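Local coordinates for protein alanine glyoxylate transaminase (Thermococcus litoralis, PDB 2ZC0) that probably transfers the amino group of alanine to glyoxylate, working as a homodimeric aminotransferase with pyridoxal 5'-phosphate as its cofactor, at residues V239-T244 with W257-G262; V175-T180 with D208-E213; G155-L160 with M194-A199; V149-D154 with M188-S193. All coordinates share one frame; numbering follows the deposited sequence.

Interaction 1 (V239-T244 with W257-G262); sequences VIVAGT and WIIAEG. With PMP (4'-deoxy-4'-aminopyridoxal-5'-phosphate), chain F.
The indole of Trp257 lies flat over the backbone of Gly243 and Thr244 on the neighbouring strand. Gly243 CA sits 3.9 Å from the centroid of the five-membered ring of Trp257, a CH-pi contact 25° off the ring normal. Gly243 has no side chain on this face, so the indole can come close to the backbone there. Farther along the ring, Trp257 CZ2 lies 3.5 Å from Thr244 N. The first torsion of Trp257 (chi1 58°) puts CG between the backbone N and the carbonyl carbon, which turns the ring over the partner strand at 243-244. Beside it, Val241 and Ile259 lie side by side and point the same way, with Val241 CG2 3.8 Å from Ile259 CD1. On the opposite side of the strand, Ile240 CG2 lies 4.0 Å from Ala260 CB. Four backbone bonds hold the strands: a reciprocal pair between Val241 and Ile259, and another between Gly243 and Trp257. Thr244 OG1 is hydrogen-bonded at 2.6 Å to phosphate oxygen O1P of PMP. The two strands form a beta hairpin whose connection carries Lys247 and Arg254 of the cofactor pocket. Strand 256-259, reversed against the parallel core strands of the central sheet, is characteristic of the large domain of fold-type I PLP enzymes.

Interaction 2 (V175-T180 with D208-E213); sequences VKLIYT and DLLIIE
Leu209 and Ile178 cross at about a right angle, with CD1 of Leu209 4.1 Å from CD1 of Ile178. Leu209 turns its other methyl onto the backbone, and its CD2 lies 3.5 Å from Lys176 CA. Its CG is anti to the carbonyl carbon (chi1 -64°), and the branch then spreads over 175-176. This is part of a tightly packed interior. On one face of the sheet Leu177 and Leu210 run side by side, with Leu177 CD2 3.6 Å from Leu210 CB. Tyr179 CD2 rests against Ile212 CG2 on the same face. On the other face Thr180 CG2 meets Ile211 CG2 at 3.8 Å. The strands are parallel, and four backbone bonds hold them. Three are nearly straight, such as Ile212 N to Ile178 O at 2.8 Å; the bond from Ile178 N to Leu210 O is weak.

The outer rim at the start of the pair, at Asp208 and Lys176, is looser. Asp208 makes no contact with 175-180. It is the C' residue of the Schellman motif that ends helix 194-207, and it pairs with Arg238 and with Lys5 of a third subunit. Lys176 is partly exposed and sends NZ to Tyr6 O of the second subunit.

At the far end Tyr179 OH bonds to Asp214, and its side chain touches the bound PMP. With helix 194-207 between them, the two strands make a beta-alpha-beta unit. Helix 194-207 covers Ile178 and Ile211, helix 106-118 covers Leu177, Tyr179 and Ile212, and strands 124-129 and 239-244 continue the sheet on either side.

Interaction 3 (G155-L160 with M194-A199); sequences GMRVDL and MERRKA
Two helix starts meet here, with Arg196 from the first turn of helix 194-207 reaching to the edge strand 155-156 and the N-cap residue Arg157 of helix 158-170. The Arg196 chain is extended from CG to NE. Its NH2 makes a weak hydrogen bond to Met156 O at 3.1 Å (122° at the hydrogen). Gly155 O is near the same nitrogen, at the guanidinium edge, but badly angled for a bond. Met156 O also receives a weak bond from Val158 N, in an inverse gamma turn centred on Arg157. In the fold, this turn leads from the last strand of the central sheet into a helix that packs beside the crossover helix 194-207. Arg157 CA lies over one face of the Arg196 guanidinium, and Arg157 CD is 3.5 Å from Arg196 NH1. The two guanidinium planes are 41° apart. Each has its own acid: Arg157 grips Asp159 side-on, with NE to OD1 and NH1 to OD2, and Asp152 pairs with Arg196. This probably offsets the closeness of two positive charges. Val158 packs on one side of the helix, its CG2 3.5 Å from Arg196 CB and its CG1 3.7 Å from Ala199 CB, one turn on. CG1 stands anti to the backbone N (chi1 -175°), pointing that methyl at Ala199.

Interaction 4 (V149-D154 with M188-S193); sequences VPVDND and MGVTMS
Asp154 and Met192 bring their CA atoms to 4.8 Å where the chain leaving strand 145-152 turns past the irregular loop 188-193. The turn is that of a beta hairpin at the edge of the central sheet, between strands 145-152 and 155-156. An Asx turn shapes it: Asp152 OD1 accepts from Asp154 N. Residues 153 and 154 have backbone angles close to those of a type I turn. Across the contact the carbonyl of Asp154 does most of the polar work. Its O is 3.2 Å from Met192 CA, in a nearly straight CA-H...O contact (165° at the hydrogen), and takes a weak bond from Ser193 N at 3.4 Å.

The side chains close the rest. Val190 points into the turn. Its CG2 lies 3.5 Å from Asp152 O, and its CG1 lies 3.7 Å from Asn153 CA. The side chain of Asn153 crosses Val190 at about a right angle. Val151, near the end of the strand, meets the bent side chain of Met188. The bend at chi2 (-64°) and chi3 helps turn CE back to the methyl that CG also touches, with Met188 CE 3.9 Å from Val151 CG2. On the other side of the loop, Met192 carries its thioether away from the turn, toward Leu200 and Met156. Ser193 ends the loop as the N-cap of helix 194-207, its OG accepting a weak bond from Arg196 N. Ser193 CB lies beside the carboxylate of Asp154, 3.9 Å from its OD1.

How the interactions relate
Interactions 1 and 2 are neighbours in the central sheet, with centres about 12 Å apart. Strand 239-244 bonds to strand 210-214 through Ile240 N to Ile211 O (2.7 Å) and Glu213 N to Ile240 O (2.8 Å). Both reach PMP, through Thr244 in one and Tyr179 in the other. Interactions 3 and 4 lie toward the opposite edge of the sheet, with centres about 9 Å apart. The salt bridge from Arg196 NH1 to Asp152 OD2 (2.8 Å) joins them, as does Arg197 NH1 to Met192 O (2.7 Å). Thr180 OG1 meets Met192 CE at 3.6 Å, linking interaction 2 to interaction 4. Interaction 1 touches neither 3 nor 4.

Interaction 1 (V239-T244 with W257-G262)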
loop_
_atom_site.group_PDB
_atom_site.type_symbol
_atom_site.label_atom_id
_atom_site.label_comp_id
_atom_site.label_asym_id
_atom_site.label_seq_id
_atom_site.Cartn_x
_atom_site.Cartn_y
_atom_site.Cartn_z
ATOM N N VAL A 239 -17.358 -4.306 19.314
ATOM C CA VAL A 239 -16.821 -5.607 18.979
ATOM C C VAL A 239 -17.481 -6.210 17.750
ATOM O O VAL A 239 -18.680 -6.025 17.471
ATOM C CB VAL A 239 -16.803 -6.616 20.215
ATOM C CG1 VAL A 239 -17.247 -5.925 21.490
ATOM C CG2 VAL A 239 -17.592 -7.858 19.918
ATOM N N ILE A 240 -16.652 -6.912 16.995
ATOM C CA ILE A 240 -17.064 -7.566 15.771
ATOM C C ILE A 240 -16.723 -9.016 16.009
ATOM O O ILE A 240 -15.649 -9.301 16.514
ATOM C CB ILE A 240 -16.216 -7.034 14.601
ATOM C CG1 ILE A 240 -16.473 -5.533 14.455
ATOM C CG2 ILE A 240 -16.460 -7.870 13.353
ATOM C CD1 ILE A 240 -15.592 -4.837 13.435
ATOM N N VAL A 241 -17.614 -9.943 15.699
ATOM C CA VAL A 241 -17.221 -11.317 15.925
ATOM C C VAL A 241 -16.968 -12.057 14.627
ATOM O O VAL A 241 -17.529 -11.726 13.578
ATOM C CB VAL A 241 -18.255 -12.123 16.800
ATOM C CG1 VAL A 241 -19.276 -11.191 17.416
ATOM C CG2 VAL A 241 -18.889 -13.234 15.997
ATOM N N ALA A 242 -16.083 -13.045 14.725
ATOM C CA ALA A 242 -15.715 -13.922 13.626
ATOM C C ALA A 242 -15.951 -15.308 14.200
ATOM O O ALA A 242 -15.159 -15.802 15.004
ATOM C CB ALA A 242 -14.250 -13.742 13.267
ATOM N N GLY A 243 -17.061 -15.921 13.818
ATOM C CA GLY A 243 -17.384 -17.230 14.337
ATOM C C GLY A 243 -17.454 -18.304 13.283
ATOM O O GLY A 243 -17.173 -18.065 12.109
ATOM N N THR A 244 -17.835 -19.502 13.712
ATOM C CA THR A 244 -17.937 -20.626 12.804
ATOM C C THR A 244 -18.592 -21.839 13.442
ATOM O O THR A 244 -18.652 -21.959 14.668
ATOM C CB THR A 244 -16.541 -21.023 12.274
ATOM O OG1 THR A 244 -16.657 -22.201 11.473
ATOM C CG2 THR A 244 -15.576 -21.268 13.415
ATOM N N TRP A 257 -18.955 -17.043 9.952
ATOM C CA TRP A 257 -19.690 -15.801 9.847
ATOM C C TRP A 257 -19.015 -14.597 10.480
ATOM O O TRP A 257 -18.086 -14.719 11.281
ATOM C CB TRP A 257 -21.099 -15.971 10.447
ATOM C CG TRP A 257 -21.094 -16.409 11.897
ATOM C CD1 TRP A 257 -20.867 -15.625 12.994
ATOM C CD2 TRP A 257 -21.237 -17.749 12.393
ATOM N NE1 TRP A 257 -20.855 -16.391 14.138
ATOM C CE2 TRP A 257 -21.078 -17.698 13.799
ATOM C CE3 TRP A 257 -21.477 -18.987 11.786
ATOM C CZ2 TRP A 257 -21.149 -18.841 14.609
ATOM C CZ3 TRP A 257 -21.545 -20.126 12.588
ATOM C CH2 TRP A 257 -21.383 -20.044 13.990
ATOM N N ILE A 258 -19.483 -13.429 10.066
ATOM C CA ILE A 258 -19.023 -12.171 10.587
ATOM C C ILE A 258 -20.264 -11.535 11.193
ATOM O O ILE A 258 -21.379 -11.734 10.708
ATOM C CB ILE A 258 -18.531 -11.225 9.473
ATOM C CG1 ILE A 258 -17.170 -11.665 8.953
ATOM C CG2 ILE A 258 -18.452 -9.800 9.997
ATOM C CD1 ILE A 258 -16.631 -10.774 7.862
ATOM N N ILE A 259 -20.070 -10.789 12.268
ATOM C CA ILE A 259 -21.163 -10.062 12.883
ATOM C C ILE A 259 -20.530 -8.706 13.088
ATOM O O ILE A 259 -19.587 -8.569 13.869
ATOM C CB ILE A 259 -21.597 -10.610 14.261
ATOM C CG1 ILE A 259 -22.213 -12.006 14.141
ATOM C CG2 ILE A 259 -22.652 -9.674 14.857
ATOM C CD1 ILE A 259 -22.631 -12.578 15.519
ATOM N N ALA A 260 -21.027 -7.729 12.341
ATOM C CA ALA A 260 -20.550 -6.360 12.383
ATOM C C ALA A 260 -21.747 -5.449 12.136
ATOM O O ALA A 260 -22.867 -5.919 11.887
ATOM C CB ALA A 260 -19.491 -6.138 11.303
ATOM N N GLU A 261 -21.506 -4.145 12.179
ATOM C CA GLU A 261 -22.575 -3.179 11.995
ATOM C C GLU A 261 -22.110 -1.981 11.220
ATOM O O GLU A 261 -20.928 -1.831 10.952
ATOM C CB GLU A 261 -23.102 -2.711 13.358
ATOM C CG GLU A 261 -23.926 -3.754 14.088
ATOM C CD GLU A 261 -23.473 -3.950 15.523
ATOM O OE1 GLU A 261 -23.496 -2.970 16.307
ATOM O OE2 GLU A 261 -23.088 -5.091 15.861
ATOM N N GLY A 262 -23.066 -1.138 10.852
ATOM C CA GLY A 262 -22.765 0.076 10.118
ATOM C C GLY A 262 -21.925 -0.047 8.864
ATOM O O GLY A 262 -22.068 -0.974 8.086
HETATM N N1 PMP F . -10.262 -19.210 14.793
HETATM C C2 PMP F . -9.532 -20.041 15.570
HETATM C C2A PMP F . -9.045 -19.483 16.909
HETATM C C3 PMP F . -9.240 -21.370 15.162
HETATM O O3 PMP F . -8.485 -22.193 15.985
HETATM C C4 PMP F . -9.732 -21.829 13.883
HETATM C C4A PMP F . -9.413 -23.272 13.447
HETATM N N4A PMP F . -8.612 -23.347 12.226
HETATM C C5 PMP F . -10.557 -20.838 13.037
HETATM C C6 PMP F . -10.787 -19.537 13.547
HETATM C C5A PMP F . -11.142 -21.200 11.659
HETATM O O4P PMP F . -11.904 -21.993 11.797
HETATM P P PMP F . -12.634 -22.383 10.345
HETATM O O1P PMP F . -14.467 -21.950 10.124
HETATM O O2P PMP F . -12.518 -24.287 10.239
HETATM O O3P PMP F . -11.779 -21.688 8.904
#

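Interaction 2 (V175-T180 with D208-E213)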
loop_
_atom_site.group_PDB
_atom_site.type_symbol
_atom_site.label_atom_id
_atom_site.label_comp_id
_atom_site.label_asym_id
_atom_site.label_seq_id
_atom_site.Cartn_x
_atom_site.Cartn_y
_atom_site.Cartn_z
ATOM N N VAL A 175 -2.696 2.285 16.416
ATOM C CA VAL A 175 -3.309 0.992 16.639
ATOM C C VAL A 175 -4.816 1.186 16.640
ATOM O O VAL A 175 -5.313 2.238 17.037
ATOM C CB VAL A 175 -2.877 0.394 17.998
ATOM C CG1 VAL A 175 -3.197 1.371 19.128
ATOM C CG2 VAL A 175 -3.600 -0.942 18.223
ATOM N N LYS A 176 -5.565 0.190 16.201
ATOM C CA LYS A 176 -7.007 0.381 16.210
ATOM C C LYS A 176 -7.777 -0.874 16.542
ATOM O O LYS A 176 -8.903 -0.795 17.030
ATOM C CB LYS A 176 -7.491 0.910 14.856
ATOM C CG LYS A 176 -7.824 -0.177 13.861
ATOM C CD LYS A 176 -8.419 0.363 12.550
ATOM C CE LYS A 176 -7.365 1.015 11.661
ATOM N NZ LYS A 176 -7.896 1.251 10.300
ATOM N N LEU A 177 -7.184 -2.032 16.280
ATOM C CA LEU A 177 -7.880 -3.283 16.535
ATOM C C LEU A 177 -7.186 -4.163 17.549
ATOM O O LEU A 177 -5.966 -4.103 17.738
ATOM C CB LEU A 177 -8.032 -4.096 15.235
ATOM C CG LEU A 177 -8.548 -3.434 13.950
ATOM C CD1 LEU A 177 -8.354 -4.393 12.765
ATOM C CD2 LEU A 177 -10.006 -3.065 14.116
ATOM N N ILE A 178 -7.996 -4.998 18.180
ATOM C CA ILE A 178 -7.534 -5.966 19.150
ATOM C C ILE A 178 -8.251 -7.241 18.755
ATOM O O ILE A 178 -9.472 -7.256 18.694
ATOM C CB ILE A 178 -7.963 -5.611 20.580
ATOM C CG1 ILE A 178 -7.178 -4.409 21.091
ATOM C CG2 ILE A 178 -7.770 -6.831 21.480
ATOM C CD1 ILE A 178 -7.596 -3.987 22.493
ATOM N N TYR A 179 -7.482 -8.277 18.438
ATOM C CA TYR A 179 -8.008 -9.584 18.069
ATOM C C TYR A 179 -7.843 -10.467 19.310
ATOM O O TYR A 179 -6.737 -10.565 19.867
ATOM C CB TYR A 179 -7.209 -10.173 16.905
ATOM C CG TYR A 179 -7.449 -11.651 16.619
ATOM C CD1 TYR A 179 -6.466 -12.599 16.900
ATOM C CD2 TYR A 179 -8.650 -12.104 16.073
ATOM C CE1 TYR A 179 -6.670 -13.957 16.651
ATOM C CE2 TYR A 179 -8.867 -13.477 15.815
ATOM C CZ TYR A 179 -7.860 -14.386 16.115
ATOM O OH TYR A 179 -8.046 -15.740 15.890
ATOM N N THR A 180 -8.939 -11.098 19.734
ATOM C CA THR A 180 -8.920 -11.959 20.905
ATOM C C THR A 180 -9.781 -13.212 20.738
ATOM O O THR A 180 -10.791 -13.199 20.034
ATOM C CB THR A 180 -9.400 -11.178 22.164
ATOM O OG1 THR A 180 -9.551 -12.078 23.271
ATOM C CG2 THR A 180 -10.734 -10.503 21.890
ATOM N N ASP A 208 -10.852 3.993 22.568
ATOM C CA ASP A 208 -11.592 4.006 21.309
ATOM C C ASP A 208 -10.938 3.059 20.309
ATOM O O ASP A 208 -10.314 3.478 19.334
ATOM C CB ASP A 208 -11.652 5.431 20.755
ATOM C CG ASP A 208 -12.564 5.554 19.540
ATOM O OD1 ASP A 208 -13.468 4.696 19.360
ATOM O OD2 ASP A 208 -12.376 6.526 18.773
ATOM N N LEU A 209 -11.093 1.767 20.580
ATOM C CA LEU A 209 -10.540 0.715 19.746
ATOM C C LEU A 209 -11.654 -0.267 19.401
ATOM O O LEU A 209 -12.698 -0.297 20.049
ATOM C CB LEU A 209 -9.406 -0.008 20.500
ATOM C CG LEU A 209 -8.155 0.818 20.855
ATOM C CD1 LEU A 209 -7.257 0.073 21.836
ATOM C CD2 LEU A 209 -7.398 1.123 19.583
ATOM N N LEU A 210 -11.438 -1.053 18.356
ATOM C CA LEU A 210 -12.409 -2.058 17.945
ATOM C C LEU A 210 -11.836 -3.381 18.411
ATOM O O LEU A 210 -10.619 -3.519 18.545
ATOM C CB LEU A 210 -12.569 -2.045 16.421
ATOM C CG LEU A 210 -13.880 -1.501 15.823
ATOM C CD1 LEU A 210 -14.383 -0.278 16.568
ATOM C CD2 LEU A 210 -13.633 -1.187 14.371
ATOM N N ILE A 211 -12.710 -4.344 18.678
ATOM C CA ILE A 211 -12.305 -5.669 19.140
ATOM C C ILE A 211 -12.922 -6.716 18.249
ATOM O O ILE A 211 -14.131 -6.725 18.069
ATOM C CB ILE A 211 -12.835 -5.950 20.592
ATOM C CG1 ILE A 211 -12.142 -5.048 21.602
ATOM C CG2 ILE A 211 -12.662 -7.421 20.944
ATOM C CD1 ILE A 211 -12.819 -5.060 22.984
ATOM N N ILE A 212 -12.093 -7.588 17.691
ATOM C CA ILE A 212 -12.576 -8.687 16.854
ATOM C C ILE A 212 -12.527 -9.918 17.757
ATOM O O ILE A 212 -11.443 -10.391 18.099
ATOM C CB ILE A 212 -11.652 -8.960 15.654
ATOM C CG1 ILE A 212 -11.623 -7.748 14.712
ATOM C CG2 ILE A 212 -12.106 -10.215 14.954
ATOM C CD1 ILE A 212 -10.782 -7.980 13.479
ATOM N N GLU A 213 -13.699 -10.424 18.133
ATOM C CA GLU A 213 -13.833 -11.582 19.015
ATOM C C GLU A 213 -13.991 -12.890 18.245
ATOM O O GLU A 213 -14.971 -13.080 17.525
ATOM C CB GLU A 213 -15.045 -11.372 19.956
ATOM C CG GLU A 213 -15.403 -12.554 20.876
ATOM C CD GLU A 213 -16.458 -12.208 21.947
ATOM O OE1 GLU A 213 -16.424 -12.831 23.030
ATOM O OE2 GLU A 213 -17.316 -11.333 21.711
#

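Interaction 3 (G155-L160 with M194-A199)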
loop_
_atom_site.group_PDB
_atom_site.type_symbol
_atom_site.label_atom_id
_atom_site.label_comp_id
_atom_site.label_asym_id
_atom_site.label_seq_id
_atom_site.Cartn_x
_atom_site.Cartn_y
_atom_site.Cartn_z
ATOM N N GLY A 155 -6.769 -16.052 30.562
ATOM C CA GLY A 155 -6.767 -15.330 29.302
ATOM C C GLY A 155 -5.801 -14.166 29.271
ATOM O O GLY A 155 -4.895 -14.070 30.106
ATOM N N MET A 156 -5.999 -13.274 28.305
ATOM C CA MET A 156 -5.146 -12.100 28.152
ATOM C C MET A 156 -5.012 -11.327 29.465
ATOM O O MET A 156 -5.979 -11.183 30.212
ATOM C CB MET A 156 -5.717 -11.159 27.073
ATOM C CG MET A 156 -4.837 -9.947 26.786
ATOM S SD MET A 156 -5.535 -8.671 25.662
ATOM C CE MET A 156 -5.859 -9.633 24.168
ATOM N N ARG A 157 -3.804 -10.836 29.733
ATOM C CA ARG A 157 -3.525 -10.035 30.920
ATOM C C ARG A 157 -3.941 -8.605 30.564
ATOM O O ARG A 157 -3.121 -7.791 30.115
ATOM C CB ARG A 157 -2.026 -10.078 31.262
ATOM C CG ARG A 157 -1.560 -11.351 31.984
ATOM C CD ARG A 157 -2.083 -11.393 33.423
ATOM N NE ARG A 157 -1.612 -10.236 34.179
ATOM C CZ ARG A 157 -0.345 -10.043 34.525
ATOM N NH1 ARG A 157 -0.001 -8.954 35.201
ATOM N NH2 ARG A 157 0.574 -10.948 34.210
ATOM N N VAL A 158 -5.223 -8.308 30.763
ATOM C CA VAL A 158 -5.770 -6.990 30.441
ATOM C C VAL A 158 -4.962 -5.816 31.011
ATOM O O VAL A 158 -4.884 -4.748 30.394
ATOM C CB VAL A 158 -7.249 -6.890 30.897
ATOM C CG1 VAL A 158 -7.842 -5.568 30.457
ATOM C CG2 VAL A 158 -8.053 -8.050 30.305
ATOM N N ASP A 159 -4.350 -5.995 32.177
ATOM C CA ASP A 159 -3.556 -4.907 32.745
ATOM C C ASP A 159 -2.331 -4.654 31.858
ATOM O O ASP A 159 -1.929 -3.509 31.634
ATOM C CB ASP A 159 -3.112 -5.245 34.171
ATOM C CG ASP A 159 -2.342 -6.539 34.247
ATOM O OD1 ASP A 159 -2.906 -7.598 33.900
ATOM O OD2 ASP A 159 -1.166 -6.501 34.655
ATOM N N LEU A 160 -1.737 -5.728 31.349
ATOM C CA LEU A 160 -0.579 -5.586 30.481
ATOM C C LEU A 160 -1.041 -5.039 29.125
ATOM O O LEU A 160 -0.266 -4.439 28.381
ATOM C CB LEU A 160 0.134 -6.936 30.331
ATOM C CG LEU A 160 0.848 -7.426 31.603
ATOM C CD1 LEU A 160 1.417 -8.818 31.373
ATOM C CD2 LEU A 160 1.960 -6.458 31.993
ATOM N N MET A 194 -14.732 -13.512 33.024
ATOM C CA MET A 194 -15.711 -12.445 32.845
ATOM C C MET A 194 -15.157 -11.129 33.384
ATOM O O MET A 194 -15.437 -10.058 32.844
ATOM C CB MET A 194 -17.032 -12.786 33.556
ATOM C CG MET A 194 -17.784 -14.007 33.002
ATOM S SD MET A 194 -18.282 -13.864 31.250
ATOM C CE MET A 194 -19.156 -12.275 31.263
ATOM N N GLU A 195 -14.362 -11.212 34.445
ATOM C CA GLU A 195 -13.767 -10.024 35.052
ATOM C C GLU A 195 -12.881 -9.280 34.044
ATOM O O GLU A 195 -12.943 -8.056 33.928
ATOM C CB GLU A 195 -12.953 -10.442 36.287
ATOM C CG GLU A 195 -11.966 -9.405 36.809
ATOM C CD GLU A 195 -11.136 -9.937 37.978
ATOM O OE1 GLU A 195 -10.772 -11.139 37.958
ATOM O OE2 GLU A 195 -10.838 -9.151 38.911
ATOM N N ARG A 196 -12.064 -10.029 33.308
ATOM C CA ARG A 196 -11.160 -9.449 32.312
ATOM C C ARG A 196 -11.898 -9.021 31.053
ATOM O O ARG A 196 -11.503 -8.077 30.377
ATOM C CB ARG A 196 -10.064 -10.453 31.968
ATOM C CG ARG A 196 -9.084 -10.635 33.108
ATOM C CD ARG A 196 -7.911 -11.499 32.717
ATOM N NE ARG A 196 -6.967 -11.637 33.819
ATOM C CZ ARG A 196 -5.866 -12.376 33.769
ATOM N NH1 ARG A 196 -5.065 -12.447 34.828
ATOM N NH2 ARG A 196 -5.565 -13.041 32.661
ATOM N N ARG A 197 -12.980 -9.722 30.756
ATOM C CA ARG A 197 -13.798 -9.418 29.598
ATOM C C ARG A 197 -14.414 -8.031 29.769
ATOM O O ARG A 197 -14.505 -7.269 28.809
ATOM C CB ARG A 197 -14.878 -10.495 29.441
ATOM C CG ARG A 197 -14.272 -11.847 29.119
ATOM C CD ARG A 197 -15.182 -12.994 29.457
ATOM N NE ARG A 197 -15.874 -13.538 28.302
ATOM C CZ ARG A 197 -15.612 -14.722 27.758
ATOM N NH1 ARG A 197 -14.659 -15.490 28.275
ATOM N NH2 ARG A 197 -16.313 -15.139 26.696
ATOM N N LYS A 198 -14.816 -7.682 30.988
ATOM C CA LYS A 198 -15.398 -6.361 31.203
ATOM C C LYS A 198 -14.309 -5.298 31.207
ATOM O O LYS A 198 -14.526 -4.170 30.751
ATOM C CB LYS A 198 -16.182 -6.307 32.517
ATOM C CG LYS A 198 -17.510 -7.073 32.508
ATOM C CD LYS A 198 -18.520 -6.567 31.445
ATOM C CE LYS A 198 -18.961 -5.093 31.616
ATOM N NZ LYS A 198 -18.138 -4.091 30.855
ATOM N N ALA A 199 -13.137 -5.664 31.716
ATOM C CA ALA A 199 -12.010 -4.744 31.769
ATOM C C ALA A 199 -11.513 -4.462 30.345
ATOM O O ALA A 199 -11.110 -3.340 30.029
ATOM C CB ALA A 199 -10.890 -5.348 32.610
#

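Interaction 4 (V149-D154 with M188-S193)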
loop_
_atom_site.group_PDB
_atom_site.type_symbol
_atom_site.label_atom_id
_atom_site.label_comp_id
_atom_site.label_asym_id
_atom_site.label_seq_id
_atom_site.Cartn_x
_atom_site.Cartn_y
_atom_site.Cartn_z
ATOM N N VAL A 149 0.179 -9.543 23.682
ATOM C CA VAL A 149 -0.008 -9.245 25.105
ATOM C C VAL A 149 -0.088 -10.611 25.807
ATOM O O VAL A 149 -0.939 -11.428 25.477
ATOM C CB VAL A 149 -1.338 -8.493 25.375
ATOM C CG1 VAL A 149 -1.544 -8.312 26.882
ATOM C CG2 VAL A 149 -1.321 -7.126 24.706
ATOM N N PRO A 150 0.795 -10.867 26.789
ATOM C CA PRO A 150 0.838 -12.131 27.541
ATOM C C PRO A 150 -0.502 -12.587 28.110
ATOM O O PRO A 150 -1.361 -11.769 28.433
ATOM C CB PRO A 150 1.831 -11.832 28.663
ATOM C CG PRO A 150 2.758 -10.849 28.042
ATOM C CD PRO A 150 1.804 -9.923 27.302
ATOM N N VAL A 151 -0.668 -13.899 28.241
ATOM C CA VAL A 151 -1.889 -14.465 28.803
ATOM C C VAL A 151 -1.543 -15.460 29.921
ATOM O O VAL A 151 -0.401 -15.905 30.023
ATOM C CB VAL A 151 -2.703 -15.241 27.733
ATOM C CG1 VAL A 151 -2.826 -14.410 26.456
ATOM C CG2 VAL A 151 -2.042 -16.571 27.440
ATOM N N ASP A 152 -2.529 -15.792 30.757
ATOM C CA ASP A 152 -2.355 -16.800 31.806
ATOM C C ASP A 152 -3.608 -17.676 31.722
ATOM O O ASP A 152 -4.358 -17.544 30.755
ATOM C CB ASP A 152 -2.178 -16.171 33.199
ATOM C CG ASP A 152 -3.308 -15.251 33.586
ATOM O OD1 ASP A 152 -4.473 -15.629 33.411
ATOM O OD2 ASP A 152 -3.028 -14.154 34.097
ATOM N N ASN A 153 -3.854 -18.562 32.691
ATOM C CA ASN A 153 -5.033 -19.431 32.620
ATOM C C ASN A 153 -6.357 -18.662 32.627
ATOM O O ASN A 153 -7.431 -19.239 32.417
ATOM C CB ASN A 153 -4.995 -20.489 33.734
ATOM C CG ASN A 153 -4.138 -21.721 33.352
ATOM O OD1 ASN A 153 -4.630 -22.684 32.739
ATOM N ND2 ASN A 153 -2.854 -21.679 33.701
ATOM N N ASP A 154 -6.271 -17.354 32.857
ATOM C CA ASP A 154 -7.445 -16.489 32.848
ATOM C C ASP A 154 -7.512 -15.638 31.581
ATOM O O ASP A 154 -8.222 -14.633 31.526
ATOM C CB ASP A 154 -7.470 -15.589 34.087
ATOM C CG ASP A 154 -8.126 -16.262 35.258
ATOM O OD1 ASP A 154 -9.065 -17.048 35.004
ATOM O OD2 ASP A 154 -7.725 -16.012 36.421
ATOM N N MET A 188 -3.221 -21.873 23.422
ATOM C CA MET A 188 -3.196 -22.023 24.872
ATOM C C MET A 188 -4.338 -22.800 25.508
ATOM O O MET A 188 -4.154 -23.437 26.548
ATOM C CB MET A 188 -3.067 -20.654 25.539
ATOM C CG MET A 188 -1.680 -20.037 25.392
ATOM S SD MET A 188 -0.344 -20.969 26.226
ATOM C CE MET A 188 0.013 -19.874 27.567
ATOM N N GLY A 189 -5.516 -22.750 24.897
ATOM C CA GLY A 189 -6.658 -23.478 25.430
ATOM C C GLY A 189 -7.255 -22.880 26.687
ATOM O O GLY A 189 -8.090 -23.504 27.339
ATOM N N VAL A 190 -6.825 -21.670 27.034
ATOM C CA VAL A 190 -7.325 -20.973 28.218
ATOM C C VAL A 190 -8.474 -20.049 27.823
ATOM O O VAL A 190 -8.579 -19.655 26.654
ATOM C CB VAL A 190 -6.211 -20.128 28.857
ATOM C CG1 VAL A 190 -5.034 -21.017 29.229
ATOM C CG2 VAL A 190 -5.759 -19.047 27.886
ATOM N N THR A 191 -9.328 -19.702 28.783
ATOM C CA THR A 191 -10.453 -18.823 28.500
ATOM C C THR A 191 -10.497 -17.617 29.416
ATOM O O THR A 191 -10.392 -17.739 30.639
ATOM C CB THR A 191 -11.812 -19.530 28.626
ATOM O OG1 THR A 191 -12.237 -19.497 29.984
ATOM C CG2 THR A 191 -11.721 -20.955 28.162
ATOM N N MET A 192 -10.655 -16.449 28.805
ATOM C CA MET A 192 -10.718 -15.183 29.519
ATOM C C MET A 192 -11.842 -15.200 30.549
ATOM O O MET A 192 -12.930 -15.711 30.288
ATOM C CB MET A 192 -10.953 -14.053 28.520
ATOM C CG MET A 192 -10.741 -12.679 29.073
ATOM S SD MET A 192 -11.073 -11.431 27.818
ATOM C CE MET A 192 -9.601 -11.597 26.842
ATOM N N SER A 193 -11.571 -14.644 31.723
ATOM C CA SER A 193 -12.570 -14.594 32.780
ATOM C C SER A 193 -13.502 -13.411 32.530
ATOM O O SER A 193 -13.111 -12.423 31.892
ATOM C CB SER A 193 -11.885 -14.462 34.143
ATOM O OG SER A 193 -11.239 -13.207 34.289
#